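Local coordinates for single-stranded DNA-binding protein (Enterobacter phage Enc34, PDB 5ODL) that binds single-stranded DNA, probably through an OB-type fold, at residues V28-P33 and E137-G142; C143-V148 and L167-R172. One frame throughout, in Å; residues are numbered along the deposited sequence.

Contact 1: V28-P33 and E137-G142; sequences VRCSYP and EEIYGG. With nucleotides of chain B.
The loop 139-142 runs beside the strand 28-31 at 128° to the direction of 29-33, closest at S31 and G141 with CA to CA 4.2 Å, and G142 N donates a hydrogen bond of 2.9 Å to C30 O. R29 grips the same glycine from its other end: NE gives a nearly straight bond to G142 O (2.9 Å, 172° at the hydrogen), with the oxygen in the guanidinium plane at its edge. NH2 adds a weak bond to that oxygen. The extended side chain, with CG anti to the backbone N (chi1 -155°), carries NE to G142 O. G142 takes this turn at positive phi, where a CB would collide with the carbonyl oxygen of G141. In what is probably an OB-type fold, this loop leads from helix 132-138 into strand 144-156, the neighbour of 28-31 in the sheet. Nearer the helix, C30 SG packs on I139 CG2 at 3.9 Å, and P33 lays its CG against I139 O at 3.5 Å. Just before P33 the chain turns a corner at Y32, which points its CB away from the loop and whose ring meets the DNA of chain B. DT7 O2 lies over one ring face, while Y32 OH is 2.9 Å from DT9 OP2. Y140 has its CB pointing away from 28-33, its hydroxyl hydrogen-bonded to D174 OD1 and D175 N.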
loop_
_atom_site.group_PDB
_atom_site.type_symbol
_atom_site.label_atom_id
_atom_site.label_comp_id
_atom_site.label_asym_id
_atom_site.label_seq_id
_atom_site.Cartn_x
_atom_site.Cartn_y
_atom_site.Cartn_z
ATOM N N VAL A 28 6.985 -1.862 7.320
ATOM C CA VAL A 28 7.423 -2.003 5.934
ATOM C C VAL A 28 8.147 -0.731 5.527
ATOM O O VAL A 28 7.911 0.356 6.103
ATOM C CB VAL A 28 6.223 -2.299 4.965
ATOM C CG1 VAL A 28 5.642 -3.666 5.279
ATOM C CG2 VAL A 28 5.141 -1.236 5.073
ATOM N N ARG A 29 9.031 -0.856 4.540
ATOM C CA ARG A 29 9.841 0.266 4.100
ATOM C C ARG A 29 9.147 1.041 2.996
ATOM O O ARG A 29 8.602 0.478 2.091
ATOM C CB ARG A 29 11.241 -0.209 3.684
ATOM C CG ARG A 29 12.307 0.880 3.786
ATOM C CD ARG A 29 13.729 0.331 3.715
ATOM N NE ARG A 29 14.668 1.420 3.978
ATOM C CZ ARG A 29 15.975 1.380 3.759
ATOM N NH1 ARG A 29 16.570 0.280 3.286
ATOM N NH2 ARG A 29 16.696 2.451 4.035
ATOM N N CYS A 30 9.183 2.356 3.090
ATOM C CA CYS A 30 8.473 3.238 2.195
ATOM C C CYS A 30 9.415 3.613 1.016
ATOM O O CYS A 30 10.622 3.781 1.226
ATOM C CB CYS A 30 8.064 4.445 3.074
ATOM S SG CYS A 30 8.070 5.961 2.253
ATOM N N SER A 31 8.882 3.698 -0.219
ATOM C CA SER A 31 9.557 4.392 -1.322
ATOM C C SER A 31 8.566 5.191 -2.142
ATOM O O SER A 31 7.347 4.942 -2.131
ATOM C CB SER A 31 10.390 3.467 -2.245
ATOM O OG SER A 31 9.582 2.559 -2.887
ATOM N N TYR A 32 9.105 6.187 -2.833
ATOM C CA TYR A 32 8.299 7.050 -3.686
ATOM C C TYR A 32 6.978 7.573 -3.050
ATOM O O TYR A 32 5.909 7.471 -3.653
ATOM C CB TYR A 32 7.997 6.337 -4.982
ATOM C CG TYR A 32 9.220 6.042 -5.776
ATOM C CD1 TYR A 32 9.862 7.050 -6.485
ATOM C CD2 TYR A 32 9.745 4.757 -5.819
ATOM C CE1 TYR A 32 11.007 6.785 -7.219
ATOM C CE2 TYR A 32 10.869 4.481 -6.566
ATOM C CZ TYR A 32 11.496 5.494 -7.257
ATOM O OH TYR A 32 12.624 5.195 -7.986
ATOM N N PRO A 33 7.057 8.143 -1.831
ATOM C CA PRO A 33 5.842 8.745 -1.268
ATOM C C PRO A 33 5.354 9.951 -2.093
ATOM O O PRO A 33 6.158 10.758 -2.537
ATOM C CB PRO A 33 6.275 9.175 0.142
ATOM C CG PRO A 33 7.734 9.433 -0.011
ATOM C CD PRO A 33 8.245 8.397 -0.984
ATOM N N GLU A 137 8.476 15.981 5.068
ATOM C CA GLU A 137 9.598 15.770 6.000
ATOM C C GLU A 137 9.443 14.509 6.815
ATOM O O GLU A 137 10.423 13.806 7.032
ATOM C CB GLU A 137 9.734 16.963 6.948
ATOM C CG GLU A 137 10.110 18.243 6.236
ATOM C CD GLU A 137 10.240 19.439 7.173
ATOM O OE1 GLU A 137 10.783 20.458 6.710
ATOM O OE2 GLU A 137 9.815 19.383 8.360
ATOM N N GLU A 138 8.221 14.209 7.255
ATOM C CA GLU A 138 7.989 13.045 8.104
ATOM C C GLU A 138 8.152 11.681 7.380
ATOM O O GLU A 138 8.808 10.776 7.906
ATOM C CB GLU A 138 6.614 13.128 8.732
ATOM C CG GLU A 138 6.291 12.074 9.763
ATOM C CD GLU A 138 7.149 12.195 11.006
ATOM O OE1 GLU A 138 7.473 13.323 11.413
ATOM O OE2 GLU A 138 7.491 11.150 11.569
ATOM N N ILE A 139 7.543 11.544 6.211
ATOM C CA ILE A 139 7.509 10.265 5.491
ATOM C C ILE A 139 8.368 10.425 4.229
ATOM O O ILE A 139 7.923 10.891 3.185
ATOM C CB ILE A 139 6.061 9.815 5.118
ATOM C CG1 ILE A 139 5.089 9.811 6.306
ATOM C CG2 ILE A 139 6.128 8.408 4.509
ATOM C CD1 ILE A 139 5.485 9.004 7.494
ATOM N N TYR A 140 9.622 10.013 4.347
ATOM C CA TYR A 140 10.589 10.139 3.291
ATOM C C TYR A 140 10.903 8.721 2.805
ATOM O O TYR A 140 10.878 7.734 3.577
ATOM C CB TYR A 140 11.863 10.884 3.755
ATOM C CG TYR A 140 12.508 10.256 4.984
ATOM C CD1 TYR A 140 12.119 10.621 6.253
ATOM C CD2 TYR A 140 13.469 9.243 4.856
ATOM C CE1 TYR A 140 12.635 10.013 7.378
ATOM C CE2 TYR A 140 14.024 8.641 5.977
ATOM C CZ TYR A 140 13.614 9.033 7.239
ATOM O OH TYR A 140 14.126 8.434 8.353
ATOM N N GLY A 141 11.232 8.629 1.529
ATOM C CA GLY A 141 11.603 7.340 0.934
ATOM C C GLY A 141 12.804 6.784 1.693
ATOM O O GLY A 141 13.818 7.460 1.815
ATOM N N GLY A 142 12.660 5.570 2.210
ATOM C CA GLY A 142 13.663 4.914 3.036
ATOM C C GLY A 142 13.262 4.724 4.480
ATOM O O GLY A 142 13.822 3.874 5.169
ATOM P P DT B 7 5.409 -0.481 -13.471
ATOM O OP1 DT B 7 4.888 -1.690 -14.168
ATOM O OP2 DT B 7 5.496 -0.470 -11.977
ATOM O "O5'" DT B 7 6.861 -0.127 -14.037
ATOM C "C5'" DT B 7 7.813 0.678 -13.300
ATOM C "C4'" DT B 7 7.239 2.034 -12.958
ATOM O "O4'" DT B 7 6.921 2.068 -11.545
ATOM C "C3'" DT B 7 8.163 3.229 -13.192
ATOM O "O3'" DT B 7 7.355 4.388 -13.466
ATOM C "C2'" DT B 7 8.861 3.360 -11.851
ATOM C "C1'" DT B 7 7.701 3.074 -10.906
ATOM N N1 DT B 7 8.053 2.589 -9.550
ATOM C C2 DT B 7 7.494 3.232 -8.465
ATOM O O2 DT B 7 6.741 4.186 -8.569
ATOM N N3 DT B 7 7.853 2.714 -7.244
ATOM C C4 DT B 7 8.700 1.645 -7.006
ATOM O O4 DT B 7 8.941 1.299 -5.853
ATOM C C5 DT B 7 9.246 1.016 -8.189
ATOM C C7 DT B 7 10.164 -0.154 -8.028
ATOM C C6 DT B 7 8.896 1.509 -9.385
ATOM P P DT B 8 7.846 5.538 -14.486
ATOM O OP1 DT B 8 6.643 6.279 -14.956
ATOM O OP2 DT B 8 8.766 4.928 -15.483
ATOM O "O5'" DT B 8 8.704 6.504 -13.554
ATOM C "C5'" DT B 8 8.748 7.931 -13.767
ATOM C "C4'" DT B 8 9.269 8.626 -12.530
ATOM O "O4'" DT B 8 8.170 8.900 -11.626
ATOM C "C3'" DT B 8 10.292 7.826 -11.720
ATOM O "O3'" DT B 8 11.301 8.667 -11.160
ATOM C "C2'" DT B 8 9.465 7.206 -10.611
ATOM C "C1'" DT B 8 8.370 8.234 -10.383
ATOM N N1 DT B 8 7.082 7.635 -9.971
ATOM C C2 DT B 8 6.668 7.812 -8.669
ATOM O O2 DT B 8 7.291 8.473 -7.857
ATOM N N3 DT B 8 5.469 7.209 -8.361
ATOM C C4 DT B 8 4.671 6.456 -9.206
ATOM O O4 DT B 8 3.616 5.976 -8.787
ATOM C C5 DT B 8 5.180 6.294 -10.552
ATOM C C7 DT B 8 4.393 5.489 -11.538
ATOM C C6 DT B 8 6.344 6.883 -10.861
ATOM P P DT B 9 12.773 8.087 -10.921
ATOM O OP1 DT B 9 13.602 8.448 -12.102
ATOM O OP2 DT B 9 12.646 6.657 -10.524
ATOM O "O5'" DT B 9 13.286 8.916 -9.661
#

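Contact 2: C143-V148 and L167-R172; sequences CWVSSV and LSVLKR
Strands 144-156 and 159-173 form a long antiparallel beta hairpin, and here their far ends pair, the axes 4.4 Å apart. S146 and L170 make a hydrogen-bonded pair: S146 N reaches L170 O at 2.9 Å in the carbonyl plane, and L170 N returns to S146 O at 2.8 Å, nearly in line with its C=O. R172 N continues the ladder to W144 O. Toward V148 the register is broken by a classic beta bulge, L167 and S168 both facing V148. V148 O takes L167 N at 2.9 Å and S168 N only weakly, while V148 N bonds to S168 O and weakly to S168 OG. S147 OG, placed anti to its own backbone N (chi1 177°), turns back to the partner strand and meets S168 O at 2.8 Å, giving that oxygen a second donor. This hairpin is part of the curled sheet expected of an OB-type fold, where strand 144-156 also pairs with strands 23-26 and 28-31. On the buried face of S147 and V169, the V145 and V169 side chains cross, CG1 to CG1 3.7 Å. A water bridges S146 O and S168 OG on the face that carries L170. R172 doubles back, bent at chi2 and chi3, and brings CG to 3.3 Å from S146 OG; N27 receives the bond from R172 NE and gives its backbone N-H to S146 OG. K171, whose side chain diverges from that of its pair partner V145, runs CD and CE past C143, CE 3.9 Å from C143 CB, to reach D174 and E138 through salt bridges at NZ. L167, the first residue of the bulge, packs on a thymine base of the bound DNA.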
loop_
_atom_site.group_PDB
_atom_site.type_symbol
_atom_site.label_atom_id
_atom_site.label_comp_id
_atom_site.label_asym_id
_atom_site.label_seq_id
_atom_site.Cartn_x
_atom_site.Cartn_y
_atom_site.Cartn_z
ATOM N N CYS A 143 12.278 5.484 4.958
ATOM C CA CYS A 143 11.780 5.264 6.311
ATOM C C CYS A 143 10.875 4.039 6.316
ATOM O O CYS A 143 10.532 3.522 5.245
ATOM C CB CYS A 143 11.063 6.501 6.840
ATOM S SG CYS A 143 9.383 6.763 6.279
ATOM N N TRP A 144 10.520 3.587 7.517
ATOM C CA TRP A 144 9.593 2.480 7.734
ATOM C C TRP A 144 8.276 2.996 8.310
ATOM O O TRP A 144 8.253 3.945 9.125
ATOM C CB TRP A 144 10.186 1.398 8.653
ATOM C CG TRP A 144 11.454 0.813 8.129
ATOM C CD1 TRP A 144 12.670 1.429 8.052
ATOM C CD2 TRP A 144 11.629 -0.500 7.605
ATOM N NE1 TRP A 144 13.591 0.584 7.486
ATOM C CE2 TRP A 144 12.977 -0.608 7.192
ATOM C CE3 TRP A 144 10.775 -1.587 7.421
ATOM C CZ2 TRP A 144 13.502 -1.793 6.625
ATOM C CZ3 TRP A 144 11.281 -2.749 6.846
ATOM C CH2 TRP A 144 12.637 -2.840 6.455
ATOM N N VAL A 145 7.186 2.386 7.846
ATOM C CA VAL A 145 5.839 2.779 8.160
ATOM C C VAL A 145 4.984 1.559 8.438
ATOM O O VAL A 145 5.384 0.420 8.206
ATOM C CB VAL A 145 5.198 3.581 6.983
ATOM C CG1 VAL A 145 6.011 4.810 6.627
ATOM C CG2 VAL A 145 5.029 2.714 5.741
ATOM N N SER A 146 3.763 1.835 8.906
ATOM C CA SER A 146 2.673 0.883 8.891
ATOM C C SER A 146 1.557 1.585 8.111
ATOM O O SER A 146 1.401 2.801 8.200
ATOM C CB SER A 146 2.235 0.497 10.305
ATOM O OG SER A 146 3.242 -0.273 10.927
ATOM N N SER A 147 0.827 0.835 7.293
ATOM C CA SER A 147 -0.177 1.462 6.424
ATOM C C SER A 147 -1.455 0.648 6.371
ATOM O O SER A 147 -1.415 -0.579 6.358
ATOM C CB SER A 147 0.425 1.689 5.043
ATOM O OG SER A 147 -0.504 2.221 4.119
ATOM N N VAL A 148 -2.590 1.341 6.417
ATOM C CA VAL A 148 -3.896 0.706 6.166
ATOM C C VAL A 148 -4.268 0.876 4.695
ATOM O O VAL A 148 -4.312 1.997 4.182
ATOM C CB VAL A 148 -5.011 1.205 7.081
ATOM C CG1 VAL A 148 -6.318 0.496 6.763
ATOM C CG2 VAL A 148 -4.629 0.941 8.538
ATOM N N LEU A 167 -5.358 4.339 2.784
ATOM C CA LEU A 167 -6.127 5.020 3.814
ATOM C C LEU A 167 -5.281 5.751 4.869
ATOM O O LEU A 167 -5.689 6.842 5.284
ATOM C CB LEU A 167 -7.134 4.103 4.508
ATOM C CG LEU A 167 -8.291 3.578 3.622
ATOM C CD1 LEU A 167 -8.871 4.648 2.706
ATOM C CD2 LEU A 167 -7.904 2.369 2.795
ATOM N N SER A 168 -4.151 5.170 5.297
ATOM C CA SER A 168 -3.365 5.777 6.364
ATOM C C SER A 168 -1.918 5.367 6.232
ATOM O O SER A 168 -1.625 4.249 5.760
ATOM C CB SER A 168 -3.919 5.404 7.747
ATOM O OG SER A 168 -3.748 4.032 7.999
ATOM N N VAL A 169 -1.022 6.274 6.625
ATOM C CA VAL A 169 0.409 5.970 6.734
ATOM C C VAL A 169 0.899 6.464 8.103
ATOM O O VAL A 169 0.757 7.652 8.404
ATOM C CB VAL A 169 1.211 6.659 5.620
ATOM C CG1 VAL A 169 2.700 6.307 5.718
ATOM C CG2 VAL A 169 0.695 6.257 4.247
ATOM N N LEU A 170 1.447 5.549 8.907
ATOM C CA LEU A 170 2.020 5.842 10.239
ATOM C C LEU A 170 3.531 5.657 10.195
ATOM O O LEU A 170 4.007 4.592 9.817
ATOM C CB LEU A 170 1.428 4.891 11.296
ATOM C CG LEU A 170 2.109 4.748 12.677
ATOM C CD1 LEU A 170 2.001 6.045 13.451
ATOM C CD2 LEU A 170 1.568 3.583 13.500
ATOM N N LYS A 171 4.281 6.676 10.599
ATOM C CA LYS A 171 5.723 6.560 10.749
ATOM C C LYS A 171 6.037 5.558 11.845
ATOM O O LYS A 171 5.478 5.616 12.930
ATOM C CB LYS A 171 6.316 7.922 11.130
ATOM C CG LYS A 171 7.824 7.931 11.319
ATOM C CD LYS A 171 8.529 7.826 9.989
ATOM C CE LYS A 171 9.935 8.363 10.078
ATOM N NZ LYS A 171 10.047 9.800 10.401
ATOM N N ARG A 172 6.957 4.651 11.541
ATOM C CA ARG A 172 7.369 3.593 12.462
ATOM C C ARG A 172 8.847 3.691 12.836
ATOM O O ARG A 172 9.182 3.598 14.033
ATOM C CB ARG A 172 7.058 2.221 11.849
ATOM C CG ARG A 172 5.586 1.845 11.919
ATOM C CD ARG A 172 5.107 1.529 13.334
ATOM N NE ARG A 172 5.866 0.387 13.842
ATOM C CZ ARG A 172 6.300 0.189 15.087
ATOM N NH1 ARG A 172 6.055 1.055 16.068
ATOM N NH2 ARG A 172 7.009 -0.908 15.351
HETATM O O HOH W 1 -1.475 3.373 9.537
#

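The two contacts follow one another in the chain, G142 leading straight into C143, and their centres lie 9 Å apart. They share a sheet: strand 28-31 of contact 1 pairs with strand 144-156 of contact 2 through probable hydrogen bonds from V145 N to V28 O and from C30 N to C143 O, each 2.8 Å. The W144 ring packs over the backbone between V28 and R29, with CE3 3.4 Å from R29 N. K171 of contact 2 also packs on I139 and Y140 of contact 1. Both reach DNA, contact 1 through Y32 and contact 2 through L167.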